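Local coordinates for protein D-aminoacid aminotransferase-like PLP-dependent enzyme (Haemophilus somnus, PDB 3CEB) that is a putative 4-amino-4-deoxychorismate lyase of the class IV aminotransferase family, carrying pyridoxal phosphate on a lysine as a Schiff base, at residues 7-12 with 25-30; 47-52 with 73-78; 54-57 with 63-66. All blocks are in the same frame, centred on the assembly; numbering follows the deposited sequence.

The three contacts all fasten helical or loop segments to the antiparallel sheet of strands 17-18, 7-14, 63-70 and 75-82. Contact 1 adjoins the cofactor, the pyridoxal-lysine at position 103, meeting its phosphate through Arg27. Contact 2, with its centre about 11 Å from that of contact 1, packs the next helix against strand 75-82. Contact 3 is nested in the loop that contact 2 closes; their centres are about 12 Å apart, and Ile50 CG2 meets Phe57 CZ at 3.6 Å. Contacts 1 and 3, about 17 Å between centres, join directly through the probable backbone hydrogen bond from Ile11 N to Cys66 O, 2.6 Å.

Contact 1 (7-12 with 25-30)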
loop_
_atom_site.group_PDB
_atom_site.type_symbol
_atom_site.label_atom_id
_atom_site.label_comp_id
_atom_site.label_asym_id
_atom_site.label_seq_id
_atom_site.Cartn_x
_atom_site.Cartn_y
_atom_site.Cartn_z
ATOM N N LEU A 7 6.564 8.110 -8.936
ATOM C CA LEU A 7 6.344 6.934 -8.108
ATOM C C LEU A 7 6.771 7.218 -6.649
ATOM O O LEU A 7 7.552 8.122 -6.377
ATOM C CB LEU A 7 7.193 5.771 -8.644
ATOM C CG LEU A 7 6.950 5.280 -10.066
ATOM C CD1 LEU A 7 8.088 4.399 -10.575
ATOM C CD2 LEU A 7 5.649 4.553 -10.115
ATOM N N PHE A 8 6.265 6.431 -5.707
ATOM C CA PHE A 8 6.731 6.523 -4.306
ATOM C C PHE A 8 6.571 5.243 -3.480
ATOM O O PHE A 8 5.936 4.274 -3.913
ATOM C CB PHE A 8 6.044 7.663 -3.591
ATOM C CG PHE A 8 4.581 7.448 -3.336
ATOM C CD1 PHE A 8 3.665 7.625 -4.329
ATOM C CD2 PHE A 8 4.115 7.140 -2.055
ATOM C CE1 PHE A 8 2.299 7.479 -4.067
ATOM C CE2 PHE A 8 2.759 6.990 -1.799
ATOM C CZ PHE A 8 1.863 7.145 -2.794
ATOM N N GLU A 9 7.200 5.269 -2.306
ATOM C CA GLU A 9 7.131 4.186 -1.331
ATOM C C GLU A 9 6.816 4.837 0.023
ATOM O O GLU A 9 7.302 5.928 0.316
ATOM C CB GLU A 9 8.464 3.427 -1.263
ATOM C CG GLU A 9 8.716 2.499 -2.464
ATOM C CD GLU A 9 7.815 1.255 -2.470
ATOM O OE1 GLU A 9 7.451 0.794 -1.372
ATOM O OE2 GLU A 9 7.453 0.758 -3.573
ATOM N N THR A 10 5.984 4.204 0.832
ATOM C CA THR A 10 5.683 4.710 2.159
ATOM C C THR A 10 6.158 3.673 3.153
ATOM O O THR A 10 5.680 2.543 3.155
ATOM C CB THR A 10 4.187 4.940 2.305
ATOM O OG1 THR A 10 3.787 5.840 1.281
ATOM C CG2 THR A 10 3.816 5.553 3.634
ATOM N N ILE A 11 7.108 4.077 3.987
ATOM C CA ILE A 11 7.725 3.194 4.935
ATOM C C ILE A 11 7.387 3.564 6.361
ATOM O O ILE A 11 7.391 4.732 6.756
ATOM C CB ILE A 11 9.234 3.225 4.748
ATOM C CG1 ILE A 11 9.576 2.754 3.311
ATOM C CG2 ILE A 11 9.930 2.402 5.856
ATOM C CD1 ILE A 11 10.887 3.286 2.792
ATOM N N LEU A 12 7.067 2.543 7.141
ATOM C CA LEU A 12 6.739 2.728 8.546
ATOM C C LEU A 12 7.998 2.562 9.403
ATOM O O LEU A 12 8.811 1.687 9.161
ATOM C CB LEU A 12 5.686 1.703 8.946
ATOM C CG LEU A 12 5.284 1.551 10.409
ATOM C CD1 LEU A 12 4.679 2.831 10.953
ATOM C CD2 LEU A 12 4.306 0.359 10.550
ATOM N N GLN A 25 12.158 -2.465 -0.991
ATOM C CA GLN A 25 13.254 -2.448 -1.964
ATOM C C GLN A 25 12.855 -3.265 -3.196
ATOM O O GLN A 25 13.146 -2.856 -4.294
ATOM C CB GLN A 25 14.553 -3.015 -1.360
ATOM C CG GLN A 25 15.807 -2.969 -2.302
ATOM C CD GLN A 25 16.344 -1.563 -2.461
ATOM O OE1 GLN A 25 16.275 -0.760 -1.509
ATOM N NE2 GLN A 25 16.870 -1.238 -3.673
ATOM N N GLN A 26 12.153 -4.390 -3.006
ATOM C CA GLN A 26 11.819 -5.267 -4.135
ATOM C C GLN A 26 10.884 -4.580 -5.091
ATOM O O GLN A 26 11.105 -4.644 -6.304
ATOM C CB GLN A 26 11.122 -6.580 -3.766
ATOM C CG GLN A 26 11.931 -7.546 -3.011
ATOM C CD GLN A 26 11.171 -8.894 -2.814
ATOM O OE1 GLN A 26 10.928 -9.339 -1.666
ATOM N NE2 GLN A 26 10.788 -9.533 -3.943
ATOM N N ARG A 27 9.832 -3.977 -4.529
ATOM C CA ARG A 27 8.811 -3.300 -5.324
ATOM C C ARG A 27 9.425 -2.120 -6.015
ATOM O O ARG A 27 9.160 -1.845 -7.191
ATOM C CB ARG A 27 7.620 -2.826 -4.478
ATOM C CG ARG A 27 6.527 -2.192 -5.316
ATOM C CD ARG A 27 5.263 -1.918 -4.601
ATOM N NE ARG A 27 5.462 -0.988 -3.502
ATOM C CZ ARG A 27 4.533 -0.681 -2.602
ATOM N NH1 ARG A 27 3.312 -1.201 -2.679
ATOM N NH2 ARG A 27 4.843 0.162 -1.609
ATOM N N TYR A 28 10.269 -1.426 -5.276
ATOM C CA TYR A 28 10.983 -0.301 -5.854
ATOM C C TYR A 28 11.733 -0.758 -7.119
ATOM O O TYR A 28 11.611 -0.141 -8.173
ATOM C CB TYR A 28 11.895 0.358 -4.810
ATOM C CG TYR A 28 12.973 1.276 -5.323
ATOM C CD1 TYR A 28 12.668 2.374 -6.082
ATOM C CD2 TYR A 28 14.309 1.061 -4.995
ATOM C CE1 TYR A 28 13.656 3.206 -6.535
ATOM C CE2 TYR A 28 15.287 1.888 -5.434
ATOM C CZ TYR A 28 14.966 2.962 -6.215
ATOM O OH TYR A 28 15.936 3.831 -6.671
ATOM N N GLU A 29 12.464 -1.849 -7.059
ATOM C CA GLU A 29 13.240 -2.235 -8.242
ATOM C C GLU A 29 12.341 -2.741 -9.377
ATOM O O GLU A 29 12.607 -2.504 -10.553
ATOM C CB GLU A 29 14.316 -3.287 -7.906
ATOM C CG GLU A 29 15.162 -2.931 -6.680
ATOM C CD GLU A 29 16.475 -3.683 -6.550
ATOM O OE1 GLU A 29 16.777 -4.561 -7.431
ATOM O OE2 GLU A 29 17.213 -3.360 -5.571
ATOM N N LYS A 30 11.303 -3.480 -8.999
ATOM C CA LYS A 30 10.300 -4.048 -9.936
ATOM C C LYS A 30 9.692 -2.842 -10.677
ATOM O O LYS A 30 9.509 -2.829 -11.870
ATOM C CB LYS A 30 9.243 -4.775 -9.101
ATOM C CG LYS A 30 8.627 -6.064 -9.579
ATOM C CD LYS A 30 8.263 -6.938 -8.269
HETATM O O HOH W 1 4.078 1.544 1.106
#
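Beside the cofactor phosphate, strand 7-14 is tied to helix 21-35 by a buried salt bridge between Glu9 and Arg27. The guanidinium grips the carboxylate side-on with two nitrogens: Arg27 NE gives a hydrogen bond to Glu9 OE2 at 2.6 Å, and Arg27 NH2 gives one to Glu9 OE1 at 2.7 Å. The second is the straighter, at 165°. The two flat groups are twisted 46° apart, so the grip is not coplanar: NE meets the syn lone pair of OE2, whereas NH2 comes to OE1 from above the carboxylate plane. Arg27 runs out extended and bends only at its third torsion (chi3 61°), which turns its NE-NH2 edge toward Glu9. His24 ND1 also hydrogen-bonds to Glu9 OE1, giving that oxygen a second partner. Water 1 receives a bond from Arg27 NH2 at 3.1 Å and lies 2.8 Å from Thr10 O, to which it can donate, though other acceptors compete. Arg27 NH2 makes a weak hydrogen bond to the phosphate oxygen OP2 of the modified lysine at position 103. The two-point grip is consistent with Glu9 acting from the second shell to orient Arg27 at the phosphate end of a class IV aminotransferase cofactor site.

Contact 2 (47-52 with 73-78)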
loop_
_atom_site.group_PDB
_atom_site.type_symbol
_atom_site.label_atom_id
_atom_site.label_comp_id
_atom_site.label_asym_id
_atom_site.label_seq_id
_atom_site.Cartn_x
_atom_site.Cartn_y
_atom_site.Cartn_z
ATOM N N ALA A 47 17.151 0.988 2.389
ATOM C CA ALA A 47 17.486 0.759 3.797
ATOM C C ALA A 47 18.535 1.770 4.219
ATOM O O ALA A 47 18.445 2.355 5.290
ATOM C CB ALA A 47 17.995 -0.669 4.037
ATOM N N LYS A 48 19.530 1.992 3.370
ATOM C CA LYS A 48 20.613 2.941 3.704
ATOM C C LYS A 48 20.122 4.395 3.840
ATOM O O LYS A 48 20.595 5.118 4.696
ATOM C CB LYS A 48 21.725 2.901 2.695
ATOM C CG LYS A 48 22.512 1.620 2.695
ATOM C CD LYS A 48 23.896 1.769 2.002
ATOM C CE LYS A 48 24.590 0.401 1.824
ATOM N NZ LYS A 48 25.939 0.585 1.245
ATOM N N ILE A 49 19.163 4.784 3.004
ATOM C CA ILE A 49 18.618 6.122 3.023
ATOM C C ILE A 49 17.963 6.399 4.363
ATOM O O ILE A 49 18.132 7.448 4.961
ATOM C CB ILE A 49 17.579 6.342 1.897
ATOM C CG1 ILE A 49 18.299 6.385 0.560
ATOM C CG2 ILE A 49 16.849 7.704 2.098
ATOM C CD1 ILE A 49 17.376 6.402 -0.675
ATOM N N ILE A 50 17.234 5.412 4.841
ATOM C CA ILE A 50 16.489 5.553 6.081
ATOM C C ILE A 50 17.440 5.529 7.272
ATOM O O ILE A 50 17.443 6.422 8.111
ATOM C CB ILE A 50 15.481 4.387 6.232
ATOM C CG1 ILE A 50 14.421 4.481 5.128
ATOM C CG2 ILE A 50 14.836 4.372 7.616
ATOM C CD1 ILE A 50 13.735 5.790 5.108
ATOM N N ALA A 51 18.232 4.469 7.312
ATOM C CA ALA A 51 19.162 4.226 8.419
ATOM C C ALA A 51 19.954 5.463 8.725
ATOM O O ALA A 51 20.191 5.761 9.905
ATOM C CB ALA A 51 20.118 3.039 8.132
ATOM N N LYS A 52 20.380 6.184 7.677
ATOM C CA LYS A 52 21.274 7.336 7.916
ATOM C C LYS A 52 20.526 8.558 8.478
ATOM O O LYS A 52 21.153 9.524 8.904
ATOM C CB LYS A 52 22.189 7.666 6.732
ATOM C CG LYS A 52 21.586 8.168 5.452
ATOM C CD LYS A 52 22.734 8.200 4.419
ATOM C CE LYS A 52 22.261 8.509 2.980
ATOM N NZ LYS A 52 23.449 8.570 2.065
ATOM N N HIS A 73 16.525 8.672 -11.318
ATOM C CA HIS A 73 17.858 9.021 -10.847
ATOM C C HIS A 73 17.951 9.817 -9.541
ATOM O O HIS A 73 19.029 10.159 -9.119
ATOM C CB HIS A 73 18.553 9.836 -11.921
ATOM C CG HIS A 73 18.046 11.229 -11.980
ATOM N ND1 HIS A 73 18.758 12.301 -11.470
ATOM C CD2 HIS A 73 16.860 11.717 -12.402
ATOM C CE1 HIS A 73 18.042 13.399 -11.620
ATOM N NE2 HIS A 73 16.882 13.072 -12.172
ATOM N N ASP A 74 16.831 10.123 -8.910
ATOM C CA ASP A 74 16.847 10.924 -7.685
ATOM C C ASP A 74 15.651 10.546 -6.837
ATOM O O ASP A 74 14.763 9.819 -7.276
ATOM C CB ASP A 74 16.768 12.380 -8.052
ATOM C CG ASP A 74 17.182 13.325 -6.940
ATOM O OD1 ASP A 74 17.753 12.953 -5.895
ATOM O OD2 ASP A 74 16.973 14.525 -7.170
ATOM N N TYR A 75 15.623 11.055 -5.622
ATOM C CA TYR A 75 14.566 10.715 -4.684
ATOM C C TYR A 75 14.429 11.892 -3.726
ATOM O O TYR A 75 15.296 12.762 -3.667
ATOM C CB TYR A 75 14.888 9.416 -3.925
ATOM C CG TYR A 75 16.002 9.589 -2.927
ATOM C CD1 TYR A 75 15.738 10.048 -1.645
ATOM C CD2 TYR A 75 17.333 9.355 -3.286
ATOM C CE1 TYR A 75 16.768 10.239 -0.698
ATOM C CE2 TYR A 75 18.388 9.587 -2.371
ATOM C CZ TYR A 75 18.097 10.013 -1.059
ATOM O OH TYR A 75 19.114 10.212 -0.137
ATOM N N VAL A 76 13.310 11.928 -3.035
ATOM C CA VAL A 76 13.064 12.854 -1.954
ATOM C C VAL A 76 12.474 12.032 -0.802
ATOM O O VAL A 76 11.547 11.196 -0.969
ATOM C CB VAL A 76 12.089 13.995 -2.372
ATOM C CG1 VAL A 76 11.663 14.801 -1.180
ATOM C CG2 VAL A 76 12.748 14.939 -3.387
ATOM N N LEU A 77 13.054 12.240 0.369
ATOM C CA LEU A 77 12.555 11.622 1.595
ATOM C C LEU A 77 11.883 12.688 2.370
ATOM O O LEU A 77 12.374 13.778 2.460
ATOM C CB LEU A 77 13.677 11.072 2.450
ATOM C CG LEU A 77 13.297 10.658 3.872
ATOM C CD1 LEU A 77 12.362 9.423 3.919
ATOM C CD2 LEU A 77 14.572 10.377 4.614
ATOM N N GLN A 78 10.743 12.323 2.915
ATOM C CA GLN A 78 9.909 13.163 3.758
ATOM C C GLN A 78 9.378 12.354 4.938
ATOM O O GLN A 78 8.894 11.252 4.765
ATOM C CB GLN A 78 8.716 13.637 2.984
ATOM C CG GLN A 78 8.976 14.812 2.101
ATOM C CD GLN A 78 7.722 15.225 1.396
ATOM O OE1 GLN A 78 7.252 14.522 0.505
ATOM N NE2 GLN A 78 7.156 16.344 1.803
HETATM O O HOH W 2 21.614 8.797 0.019
#
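Ile49 lays its terminal methyl over one face of the Tyr75 ring, a CH-pi contact: Ile49 CD1 lies 3.7 Å from the centroid of the Tyr75 ring and only 10° off the ring normal. The two side chains come from opposite directions. The other branch reaches the ring as well, Ile49 CG2 standing 3.8 Å from Tyr75 CE1. With CG placed between the backbone N and the carbonyl carbon (chi1 71°), Tyr75 sends its ring across to the helix. Farther along the strand, Ile50 and Leu77 cross at about a right angle, Ile50 CD1 meeting Leu77 CD1 at 4.1 Å. Ile49 CG2 also approaches Leu77 CD2, at 4.3 Å. At the polar end, water 2 accepts from Lys52 NZ at 2.8 Å and hydrogen-bonds to Tyr75 OH at 2.9 Å, bridging Lys52 to the strand.

Further out, Phe44 packs edge-to-face with Tyr75 and touches Ile49, while Ile68 of strand 63-70 contacts both Tyr75 and Leu77. The short axes of 47-51 and 75-78 pass 10.7 Å apart at -41°. Alternate strand residues Tyr75 and Leu77 point to the helix, as is typical of a helix packed on one face of an antiparallel sheet.

Contact 3 (54-57 with 63-66); sequences TALF and LIRC
The backbones stay well apart, with Leu56 and Ile64 the nearest pair at 7.7 Å between CA atoms, and no hydrogen bond spans the 3-10 segment 54-56 and strand 63-66; contact is made chiefly by side chains. Leu56 carries one half of the contact by itself. Its two methyl branches divide the work: Leu56 CD2 goes to Ile64 and Leu56 CD1 to Cys66, two residues on along the strand whose side chains leave the same face.

At the first of these, Leu56 CD2 faces two methyls of Ile64, 3.9 Å from each of CD1 and CG2, the two side chains meeting obliquely. Ile64 has CG1 anti to the carbonyl carbon (chi1 -57°) and an extended second torsion, which carries CD1 past the leucine tip to its backbone, 3.5 Å from Leu56 O. That approach is a packing contact of a methyl on a carbonyl oxygen. The other branch ends on sulfur, with Leu56 CD1 at 3.7 Å from Cys66 SG. On the segment's own side, Leu56 CB stands 3.9 Å above the plane of the Phe57 ring, over its centre, and the backbone bond from Phe57 N to Thr54 O, 3.0 Å, closes the turn that presents Leu56.

Around this apolar cluster, Ile50 of helix 46-51 touches Leu56, while Cys79 of strand 75-82 also meets Leu56. Strand 63-70 itself is flanked by strands 7-14 and 75-82: Ile64 packs on Ile13, and Cys66 on both Ile13 and Leu77. The connection leaving helix 46-51 is therefore folded back over the sheet before the chain enters strand 63-70.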
loop_
_atom_site.group_PDB
_atom_site.type_symbol
_atom_site.label_atom_id
_atom_site.label_comp_id
_atom_site.label_asym_id
_atom_site.label_seq_id
_atom_site.Cartn_x
_atom_site.Cartn_y
_atom_site.Cartn_z
ATOM N N THR A 54 19.410 8.986 11.424
ATOM C CA THR A 54 19.468 8.315 12.705
ATOM C C THR A 54 18.449 8.909 13.705
ATOM O O THR A 54 18.015 8.206 14.635
ATOM C CB THR A 54 20.903 8.279 13.265
ATOM O OG1 THR A 54 21.383 9.613 13.462
ATOM C CG2 THR A 54 21.870 7.540 12.310
ATOM N N ALA A 55 18.026 10.166 13.508
ATOM C CA ALA A 55 17.037 10.786 14.432
ATOM C C ALA A 55 15.691 10.036 14.384
ATOM O O ALA A 55 14.853 10.148 15.251
ATOM C CB ALA A 55 16.829 12.264 14.130
ATOM N N LEU A 56 15.486 9.266 13.331
ATOM C CA LEU A 56 14.226 8.530 13.207
ATOM C C LEU A 56 14.143 7.436 14.279
ATOM O O LEU A 56 13.081 6.941 14.561
ATOM C CB LEU A 56 14.081 7.868 11.840
ATOM C CG LEU A 56 13.823 8.741 10.626
ATOM C CD1 LEU A 56 13.788 7.870 9.395
ATOM C CD2 LEU A 56 12.527 9.514 10.759
ATOM N N PHE A 57 15.252 7.085 14.884
ATOM C CA PHE A 57 15.272 5.936 15.777
ATOM C C PHE A 57 15.609 6.269 17.189
ATOM O O PHE A 57 15.789 5.392 17.970
ATOM C CB PHE A 57 16.278 4.911 15.271
ATOM C CG PHE A 57 16.121 4.646 13.817
ATOM C CD1 PHE A 57 15.050 3.948 13.356
ATOM C CD2 PHE A 57 17.010 5.136 12.912
ATOM C CE1 PHE A 57 14.866 3.747 12.020
ATOM C CE2 PHE A 57 16.837 4.918 11.545
ATOM C CZ PHE A 57 15.766 4.230 11.118
ATOM N N LEU A 63 5.130 6.379 16.080
ATOM C CA LEU A 63 5.082 5.859 14.738
ATOM C C LEU A 63 5.489 6.979 13.795
ATOM O O LEU A 63 5.116 8.108 13.996
ATOM C CB LEU A 63 3.648 5.427 14.404
ATOM C CG LEU A 63 3.059 4.305 15.255
ATOM C CD1 LEU A 63 1.602 4.146 14.970
ATOM C CD2 LEU A 63 3.815 3.009 15.002
ATOM N N ILE A 64 6.244 6.654 12.762
ATOM C CA ILE A 64 6.698 7.647 11.807
ATOM C C ILE A 64 6.407 7.137 10.413
ATOM O O ILE A 64 6.591 5.957 10.127
ATOM C CB ILE A 64 8.236 7.943 11.947
ATOM C CG1 ILE A 64 8.574 8.417 13.389
ATOM C CG2 ILE A 64 8.670 8.997 10.940
ATOM C CD1 ILE A 64 10.130 8.672 13.653
ATOM N N ARG A 65 5.943 8.028 9.556
ATOM C CA ARG A 65 5.677 7.694 8.184
ATOM C C ARG A 65 6.755 8.332 7.331
ATOM O O ARG A 65 6.961 9.533 7.357
ATOM C CB ARG A 65 4.324 8.230 7.786
ATOM C CG ARG A 65 3.999 8.099 6.303
ATOM C CD ARG A 65 2.502 8.279 6.035
ATOM N NE ARG A 65 2.080 9.621 6.376
ATOM C CZ ARG A 65 2.187 10.644 5.537
ATOM N NH1 ARG A 65 2.643 10.421 4.321
ATOM N NH2 ARG A 65 1.821 11.885 5.885
ATOM N N CYS A 66 7.501 7.497 6.631
ATOM C CA CYS A 66 8.531 7.978 5.712
ATOM C C CYS A 66 8.106 7.709 4.296
ATOM O O CYS A 66 7.811 6.577 3.930
ATOM C CB CYS A 66 9.866 7.269 5.913
ATOM S SG CYS A 66 10.611 7.486 7.516
#